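Local coordinates for encapsidation protein (Bacillus phage phi29, PDB 5HD9) that probably hydrolyses ATP to drive viral DNA into the capsid, as the ATPase of the phage packaging motor, at residues 29-40 against 62-73. Sequence-based numbering, arbitrary orientation.
Sequences YAMKVYPINRFI and YFNDVAQEFPDH
Ile36 and Val66 meet tip to tip, CD1 to CG2 at 3.6 Å, where helix 26-42, whose first turn carries the end of what is probably the Walker A P-loop of this ASCE-fold domain, lies against the coiled connection between strands 45-50 and 75-78. The fit is a row of aliphatic bumps set on aromatic faces. Ile36 divides its two branches: CG2, anti to the backbone N, sits 3.4 Å from the centroid of the Phe70 ring, 16° off its normal, while CD1 turns to the rim of Phe63, near the ring plane and 3.5 Å from CE1. One helix turn on, Ile40 CD1 stands over the centre of the His73 imidazole, 3.6 Å from the centroid and only 7° off the normal, another CH-pi contact next to the one on Phe70; ND1 of that imidazole is hydrogen-bonded to Asp85 OD2, which limits its rotation. Val66 reverses the roles, its CG1 filling the hollow between Lys32 CB, 3.7 Å away, Val33 CG2 and the face of Tyr29. Lys32 runs alongside Tyr62 in the opposite sense and lays CE over that ring, 4.2 Å from its centroid; Phe82 stacks on the same tyrosine. A water links the Tyr62 hydroxyl to the carbonyl of Met31, where the helical bonding is irregular. Asn37 lies at the edge of Phe70, and its ND2 also makes a weak bond to Val33 O. On the more open side, where Asp65 and Glu69 are exposed, Tyr29 swings its ring past the Asp65 carbonyl, with CG anti to the backbone N, and its OH donates to Glu69 OE2 at 2.9 Å, meeting the anti side of the carboxylate 27° out of its plane.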
ATOM      1  N   TYR A  29       6.936  -4.033  -5.947  1.00 14.48           N
ATOM      2  CA  TYR A  29       6.784  -3.981  -7.393  1.00 14.18           C
ATOM      3  C   TYR A  29       5.355  -4.317  -7.811  1.00 13.44           C
ATOM      4  O   TYR A  29       4.728  -3.579  -8.570  1.00 13.57           O
ATOM      5  CB  TYR A  29       7.764  -4.952  -8.051  1.00 14.76           C
ATOM      6  CG  TYR A  29       7.698  -4.977  -9.561  1.00 16.89           C
ATOM      7  CD1 TYR A  29       6.780  -5.779 -10.224  1.00 18.94           C
ATOM      8  CD2 TYR A  29       8.570  -4.214 -10.322  1.00 20.44           C
ATOM      9  CE1 TYR A  29       6.722  -5.807 -11.602  1.00 23.75           C
ATOM     10  CE2 TYR A  29       8.522  -4.237 -11.699  1.00 24.34           C
ATOM     11  CZ  TYR A  29       7.598  -5.034 -12.334  1.00 28.30           C
ATOM     12  OH  TYR A  29       7.556  -5.054 -13.708  1.00 33.73           O
ATOM     13  N   ALA A  30       4.854  -5.442  -7.312  1.00 13.46           N
ATOM     14  CA  ALA A  30       3.510  -5.901  -7.637  1.00 14.40           C
ATOM     15  C   ALA A  30       2.463  -4.846  -7.298  1.00 14.35           C
ATOM     16  O   ALA A  30       1.472  -4.688  -8.014  1.00 13.39           O
ATOM     17  CB  ALA A  30       3.205  -7.197  -6.901  1.00 16.73           C
HETATM   18  N   MSE A  31       2.687  -4.124  -6.204  1.00 15.21           N
HETATM   19  CA  MSE A  31       1.709  -3.157  -5.722  1.00 15.40           C
HETATM   20  C   MSE A  31       1.895  -1.788  -6.374  1.00 13.19           C
HETATM   21  O   MSE A  31       1.219  -0.822  -6.011  1.00 13.22           O
HETATM   22  CB  MSE A  31       1.786  -3.041  -4.198  1.00 17.60           C
HETATM   23  CG  MSE A  31       1.253  -4.264  -3.450  1.00 22.56           C
HETATM   24 SE   MSE A  31      -0.567  -4.764  -3.983  1.00 34.55          SE
HETATM   25  CE  MSE A  31      -0.164  -6.138  -5.300  1.00 32.51           C
ATOM     26  N   LYS A  32       2.823  -1.707  -7.325  1.00 11.48           N
ATOM     27  CA  LYS A  32       2.862  -0.586  -8.256  1.00 13.51           C
ATOM     28  C   LYS A  32       2.059  -0.987  -9.501  1.00 14.45           C
ATOM     29  O   LYS A  32       1.226  -0.226  -9.994  1.00 17.29           O
ATOM     30  CB  LYS A  32       4.303  -0.209  -8.634  1.00 15.53           C
ATOM     31  CG  LYS A  32       5.138   0.451  -7.528  1.00 17.83           C
ATOM     32  CD  LYS A  32       6.498   0.895  -8.085  1.00 21.78           C
ATOM     33  CE  LYS A  32       7.411   1.576  -7.056  1.00 33.18           C
ATOM     34  NZ  LYS A  32       6.819   1.771  -5.703  1.00 43.07           N
ATOM     35  N   VAL A  33       2.307  -2.199  -9.990  1.00 12.47           N
ATOM     36  CA  VAL A  33       1.645  -2.717 -11.188  1.00 12.37           C
ATOM     37  C   VAL A  33       0.129  -2.817 -11.033  1.00 13.53           C
ATOM     38  O   VAL A  33      -0.614  -2.476 -11.954  1.00 14.40           O
ATOM     39  CB  VAL A  33       2.188  -4.122 -11.571  1.00 14.97           C
ATOM     40  CG1 VAL A  33       1.360  -4.754 -12.700  1.00 15.56           C
ATOM     41  CG2 VAL A  33       3.640  -4.032 -11.980  1.00 18.71           C
ATOM     42  N   TYR A  34      -0.331  -3.295  -9.881  1.00 13.85           N
ATOM     43  CA  TYR A  34      -1.756  -3.546  -9.690  1.00 14.62           C
ATOM     44  C   TYR A  34      -2.590  -2.263  -9.806  1.00 12.47           C
ATOM     45  O   TYR A  34      -3.501  -2.204 -10.627  1.00 11.99           O
ATOM     46  CB  TYR A  34      -2.009  -4.229  -8.341  1.00 17.89           C
ATOM     47  CG  TYR A  34      -3.477  -4.338  -7.988  1.00 19.93           C
ATOM     48  CD1 TYR A  34      -4.283  -5.288  -8.594  1.00 19.79           C
ATOM     49  CD2 TYR A  34      -4.055  -3.488  -7.052  1.00 22.92           C
ATOM     50  CE1 TYR A  34      -5.626  -5.391  -8.284  1.00 21.91           C
ATOM     51  CE2 TYR A  34      -5.395  -3.582  -6.734  1.00 21.94           C
ATOM     52  CZ  TYR A  34      -6.176  -4.534  -7.353  1.00 21.18           C
ATOM     53  OH  TYR A  34      -7.512  -4.628  -7.032  1.00 22.43           O
ATOM     54  N   PRO A  35      -2.283  -1.229  -9.003  1.00 11.92           N
ATOM     55  CA  PRO A  35      -3.094  -0.007  -9.115  1.00 11.75           C
ATOM     56  C   PRO A  35      -2.979   0.691 -10.473  1.00 10.75           C
ATOM     57  O   PRO A  35      -3.946   1.304 -10.919  1.00 10.39           O
ATOM     58  CB  PRO A  35      -2.548   0.889  -7.995  1.00 13.25           C
ATOM     59  CG  PRO A  35      -1.219   0.312  -7.632  1.00 15.34           C
ATOM     60  CD  PRO A  35      -1.313  -1.148  -7.898  1.00 12.16           C
ATOM     61  N   ILE A  36      -1.819   0.603 -11.119  1.00 11.31           N
ATOM     62  CA  ILE A  36      -1.653   1.181 -12.448  1.00 12.79           C
ATOM     63  C   ILE A  36      -2.594   0.488 -13.431  1.00 13.14           C
ATOM     64  O   ILE A  36      -3.203   1.138 -14.278  1.00 13.01           O
ATOM     65  CB  ILE A  36      -0.193   1.073 -12.942  1.00 12.93           C
ATOM     66  CG1 ILE A  36       0.693   2.028 -12.144  1.00 13.19           C
ATOM     67  CG2 ILE A  36      -0.091   1.411 -14.429  1.00 14.91           C
ATOM     68  CD1 ILE A  36       2.172   1.817 -12.344  1.00 14.20           C
ATOM     69  N   ASN A  37      -2.719  -0.830 -13.308  1.00 12.35           N
ATOM     70  CA  ASN A  37      -3.627  -1.586 -14.163  1.00 12.98           C
ATOM     71  C   ASN A  37      -5.084  -1.245 -13.878  1.00 12.35           C
ATOM     72  O   ASN A  37      -5.901  -1.199 -14.798  1.00 13.02           O
ATOM     73  CB  ASN A  37      -3.409  -3.092 -13.993  1.00 17.09           C
ATOM     74  CG  ASN A  37      -2.402  -3.652 -14.979  1.00 23.21           C
ATOM     75  OD1 ASN A  37      -2.622  -3.622 -16.192  1.00 27.98           O
ATOM     76  ND2 ASN A  37      -1.304  -4.187 -14.464  1.00 25.46           N
ATOM     77  N   ARG A  38      -5.409  -1.009 -12.607  1.00 11.15           N
ATOM     78  CA  ARG A  38      -6.780  -0.677 -12.233  1.00 13.07           C
ATOM     79  C   ARG A  38      -7.167   0.678 -12.822  1.00 13.84           C
ATOM     80  O   ARG A  38      -8.313   0.874 -13.229  1.00 13.67           O
ATOM     81  CB  ARG A  38      -6.965  -0.658 -10.710  1.00 16.07           C
ATOM     82  CG  ARG A  38      -6.755  -1.998 -10.003  1.00 19.41           C
ATOM     83  CD  ARG A  38      -7.659  -3.119 -10.517  1.00 18.76           C
ATOM     84  NE  ARG A  38      -9.076  -2.863 -10.275  1.00 17.02           N
ATOM     85  CZ  ARG A  38     -10.049  -3.736 -10.522  1.00 17.28           C
ATOM     86  NH1 ARG A  38      -9.767  -4.933 -11.021  1.00 18.15           N
ATOM     87  NH2 ARG A  38     -11.309  -3.415 -10.272  1.00 17.62           N
ATOM     88  N   PHE A  39      -6.218   1.609 -12.882  1.00 11.58           N
ATOM     89  CA  PHE A  39      -6.517   2.918 -13.456  1.00 12.81           C
ATOM     90  C   PHE A  39      -6.706   2.827 -14.963  1.00 12.64           C
ATOM     91  O   PHE A  39      -7.656   3.383 -15.512  1.00 14.11           O
ATOM     92  CB  PHE A  39      -5.420   3.941 -13.162  1.00 12.12           C
ATOM     93  CG  PHE A  39      -5.747   5.309 -13.696  1.00 13.00           C
ATOM     94  CD1 PHE A  39      -6.606   6.146 -13.001  1.00 12.29           C
ATOM     95  CD2 PHE A  39      -5.237   5.740 -14.909  1.00 12.96           C
ATOM     96  CE1 PHE A  39      -6.933   7.395 -13.496  1.00 15.23           C
ATOM     97  CE2 PHE A  39      -5.560   6.990 -15.408  1.00 14.41           C
ATOM     98  CZ  PHE A  39      -6.409   7.816 -14.700  1.00 16.16           C
ATOM     99  N   ILE A  40      -5.788   2.135 -15.627  1.00 13.19           N
ATOM    100  CA  ILE A  40      -5.834   1.999 -17.076  1.00 14.16           C
ATOM    101  C   ILE A  40      -7.114   1.289 -17.507  1.00 14.20           C
ATOM    102  O   ILE A  40      -7.751   1.683 -18.486  1.00 15.39           O
ATOM    103  CB  ILE A  40      -4.598   1.237 -17.604  1.00 15.07           C
ATOM    104  CG1 ILE A  40      -3.346   2.099 -17.421  1.00 14.61           C
ATOM    105  CG2 ILE A  40      -4.770   0.860 -19.076  1.00 20.20           C
ATOM    106  CD1 ILE A  40      -2.044   1.398 -17.751  1.00 16.20           C
ATOM    107  N   TYR A  62       9.259   6.972  -8.922  1.00 16.55           N
ATOM    108  CA  TYR A  62       8.251   5.965  -8.575  1.00 16.60           C
ATOM    109  C   TYR A  62       7.953   4.963  -9.696  1.00 16.77           C
ATOM    110  O   TYR A  62       7.827   3.766  -9.441  1.00 17.22           O
ATOM    111  CB  TYR A  62       6.950   6.662  -8.158  1.00 15.22           C
ATOM    112  CG  TYR A  62       5.815   5.723  -7.801  1.00 14.38           C
ATOM    113  CD1 TYR A  62       5.678   5.224  -6.511  1.00 16.83           C
ATOM    114  CD2 TYR A  62       4.873   5.348  -8.750  1.00 15.11           C
ATOM    115  CE1 TYR A  62       4.638   4.370  -6.180  1.00 15.57           C
ATOM    116  CE2 TYR A  62       3.831   4.497  -8.428  1.00 16.36           C
ATOM    117  CZ  TYR A  62       3.717   4.011  -7.143  1.00 16.96           C
ATOM    118  OH  TYR A  62       2.675   3.165  -6.828  1.00 15.74           O
ATOM    119  N   PHE A  63       7.854   5.443 -10.929  1.00 17.17           N
ATOM    120  CA  PHE A  63       7.447   4.589 -12.044  1.00 16.39           C
ATOM    121  C   PHE A  63       8.599   3.830 -12.703  1.00 19.88           C
ATOM    122  O   PHE A  63       8.366   3.012 -13.592  1.00 21.85           O
ATOM    123  CB  PHE A  63       6.729   5.424 -13.107  1.00 18.25           C
ATOM    124  CG  PHE A  63       5.337   5.828 -12.721  1.00 16.72           C
ATOM    125  CD1 PHE A  63       4.370   4.868 -12.464  1.00 16.04           C
ATOM    126  CD2 PHE A  63       4.987   7.165 -12.632  1.00 15.83           C
ATOM    127  CE1 PHE A  63       3.085   5.237 -12.114  1.00 15.61           C
ATOM    128  CE2 PHE A  63       3.706   7.536 -12.286  1.00 14.25           C
ATOM    129  CZ  PHE A  63       2.752   6.571 -12.025  1.00 14.58           C
ATOM    130  N   ASN A  64       9.832   4.085 -12.270  1.00 21.68           N
ATOM    131  CA  ASN A  64      10.999   3.462 -12.896  1.00 25.97           C
ATOM    132  C   ASN A  64      10.971   1.934 -12.822  1.00 26.12           C
ATOM    133  O   ASN A  64      11.373   1.257 -13.769  1.00 29.80           O
ATOM    134  CB  ASN A  64      12.294   3.977 -12.258  1.00 33.00           C
ATOM    135  CG  ASN A  64      12.630   5.398 -12.675  1.00 37.09           C
ATOM    136  OD1 ASN A  64      12.019   5.952 -13.588  1.00 36.47           O
ATOM    137  ND2 ASN A  64      13.618   5.989 -12.014  1.00 41.59           N
ATOM    138  N   ASP A  65      10.507   1.395 -11.698  1.00 23.91           N
ATOM    139  CA  ASP A  65      10.398  -0.052 -11.527  1.00 28.09           C
ATOM    140  C   ASP A  65       9.541  -0.691 -12.615  1.00 25.96           C
ATOM    141  O   ASP A  65       9.871  -1.754 -13.137  1.00 28.88           O
ATOM    142  CB  ASP A  65       9.797  -0.392 -10.158  1.00 30.42           C
ATOM    143  CG  ASP A  65      10.795  -0.273  -9.027  1.00 33.45           C
ATOM    144  OD1 ASP A  65      12.008  -0.435  -9.271  1.00 33.75           O
ATOM    145  OD2 ASP A  65      10.357  -0.028  -7.883  1.00 31.99           O
ATOM    146  N   VAL A  66       8.452  -0.016 -12.961  1.00 22.21           N
ATOM    147  CA  VAL A  66       7.377  -0.624 -13.734  1.00 25.29           C
ATOM    148  C   VAL A  66       7.205  -0.005 -15.119  1.00 25.88           C
ATOM    149  O   VAL A  66       6.265  -0.337 -15.840  1.00 25.08           O
ATOM    150  CB  VAL A  66       6.047  -0.507 -12.963  1.00 22.62           C
ATOM    151  CG1 VAL A  66       6.169  -1.197 -11.613  1.00 23.24           C
ATOM    152  CG2 VAL A  66       5.666   0.959 -12.772  1.00 21.84           C
ATOM    153  N   ALA A  67       8.112   0.894 -15.489  1.00 27.54           N
ATOM    154  CA  ALA A  67       8.014   1.599 -16.762  1.00 30.74           C
ATOM    155  C   ALA A  67       8.005   0.633 -17.945  1.00 25.00           C
ATOM    156  O   ALA A  67       7.349   0.885 -18.953  1.00 25.33           O
ATOM    157  CB  ALA A  67       9.158   2.591 -16.904  1.00 38.54           C
ATOM    158  N   GLN A  68       8.722  -0.479 -17.817  1.00 26.26           N
ATOM    159  CA  GLN A  68       8.835  -1.433 -18.913  1.00 27.87           C
ATOM    160  C   GLN A  68       7.553  -2.254 -19.078  1.00 26.06           C
ATOM    161  O   GLN A  68       7.351  -2.893 -20.108  1.00 27.95           O
ATOM    162  CB  GLN A  68      10.031  -2.368 -18.696  1.00 33.75           C
ATOM    163  CG  GLN A  68      11.288  -1.687 -18.152  1.00 36.60           C
ATOM    164  CD  GLN A  68      11.712  -0.471 -18.960  1.00 35.99           C
ATOM    165  OE1 GLN A  68      11.475  -0.393 -20.165  1.00 32.98           O
ATOM    166  NE2 GLN A  68      12.342   0.490 -18.292  1.00 36.30           N
ATOM    167  N   GLU A  69       6.687  -2.231 -18.068  1.00 24.08           N
ATOM    168  CA  GLU A  69       5.414  -2.952 -18.122  1.00 24.36           C
ATOM    169  C   GLU A  69       4.337  -2.198 -18.889  1.00 22.70           C
ATOM    170  O   GLU A  69       3.365  -2.794 -19.359  1.00 22.71           O
ATOM    171  CB  GLU A  69       4.905  -3.233 -16.711  1.00 29.14           C
ATOM    172  CG  GLU A  69       5.717  -4.279 -15.961  1.00 39.78           C
ATOM    173  CD  GLU A  69       4.967  -5.601 -15.726  1.00 47.43           C
ATOM    174  OE1 GLU A  69       3.761  -5.690 -16.041  1.00 43.85           O
ATOM    175  OE2 GLU A  69       5.590  -6.557 -15.220  1.00 54.61           O
ATOM    176  N   PHE A  70       4.505  -0.883 -18.992  1.00 22.53           N
ATOM    177  CA  PHE A  70       3.511  -0.021 -19.619  1.00 25.13           C
ATOM    178  C   PHE A  70       4.173   0.912 -20.627  1.00 23.12           C
ATOM    179  O   PHE A  70       4.096   2.133 -20.490  1.00 24.11           O
ATOM    180  CB  PHE A  70       2.767   0.797 -18.560  1.00 22.78           C
ATOM    181  CG  PHE A  70       2.167  -0.033 -17.456  1.00 19.78           C
ATOM    182  CD1 PHE A  70       0.913  -0.603 -17.602  1.00 20.02           C
ATOM    183  CD2 PHE A  70       2.857  -0.239 -16.272  1.00 18.27           C
ATOM    184  CE1 PHE A  70       0.360  -1.366 -16.588  1.00 25.56           C
ATOM    185  CE2 PHE A  70       2.310  -1.002 -15.254  1.00 18.21           C
ATOM    186  CZ  PHE A  70       1.059  -1.564 -15.412  1.00 22.19           C
ATOM    187  N   PRO A  71       4.823   0.340 -21.650  1.00 25.97           N
ATOM    188  CA  PRO A  71       5.587   1.159 -22.598  1.00 29.84           C
ATOM    189  C   PRO A  71       4.720   2.135 -23.396  1.00 30.45           C
ATOM    190  O   PRO A  71       5.198   3.210 -23.758  1.00 32.09           O
ATOM    191  CB  PRO A  71       6.221   0.116 -23.524  1.00 33.12           C
ATOM    192  CG  PRO A  71       5.307  -1.056 -23.449  1.00 29.69           C
ATOM    193  CD  PRO A  71       4.819  -1.082 -22.033  1.00 27.04           C
ATOM    194  N   ASP A  72       3.468   1.767 -23.654  1.00 26.74           N
ATOM    195  CA  ASP A  72       2.575   2.587 -24.472  1.00 31.12           C
ATOM    196  C   ASP A  72       1.667   3.469 -23.622  1.00 28.16           C
ATOM    197  O   ASP A  72       0.632   3.947 -24.089  1.00 27.05           O
ATOM    198  CB  ASP A  72       1.730   1.696 -25.383  1.00 37.48           C
ATOM    199  CG  ASP A  72       2.578   0.866 -26.331  1.00 44.65           C
ATOM    200  OD1 ASP A  72       3.486   1.438 -26.972  1.00 43.16           O
ATOM    201  OD2 ASP A  72       2.349  -0.359 -26.425  1.00 50.85           O
ATOM    202  N   HIS A  73       2.061   3.672 -22.370  1.00 24.27           N
ATOM    203  CA  HIS A  73       1.380   4.605 -21.486  1.00 25.81           C
ATOM    204  C   HIS A  73       2.406   5.586 -20.937  1.00 24.48           C
ATOM    205  O   HIS A  73       3.534   5.202 -20.629  1.00 27.26           O
ATOM    206  CB  HIS A  73       0.669   3.866 -20.350  1.00 25.06           C
ATOM    207  CG  HIS A  73      -0.504   3.054 -20.800  1.00 24.82           C
ATOM    208  ND1 HIS A  73      -1.763   3.592 -20.977  1.00 24.20           N
ATOM    209  CD2 HIS A  73      -0.612   1.738 -21.112  1.00 24.36           C
ATOM    210  CE1 HIS A  73      -2.591   2.645 -21.378  1.00 24.37           C
ATOM    211  NE2 HIS A  73      -1.922   1.515 -21.466  1.00 26.04           N
TER
HETATM  212  O   HOH W   1       2.487   1.335  -4.667  1.00 11.72           O
HETATM  213  O   HOH W   2       0.973   2.438  -8.567  1.00 30.66           O
HETATM  214  O   HOH W   3       0.303  -5.606 -16.407  1.00 37.91           O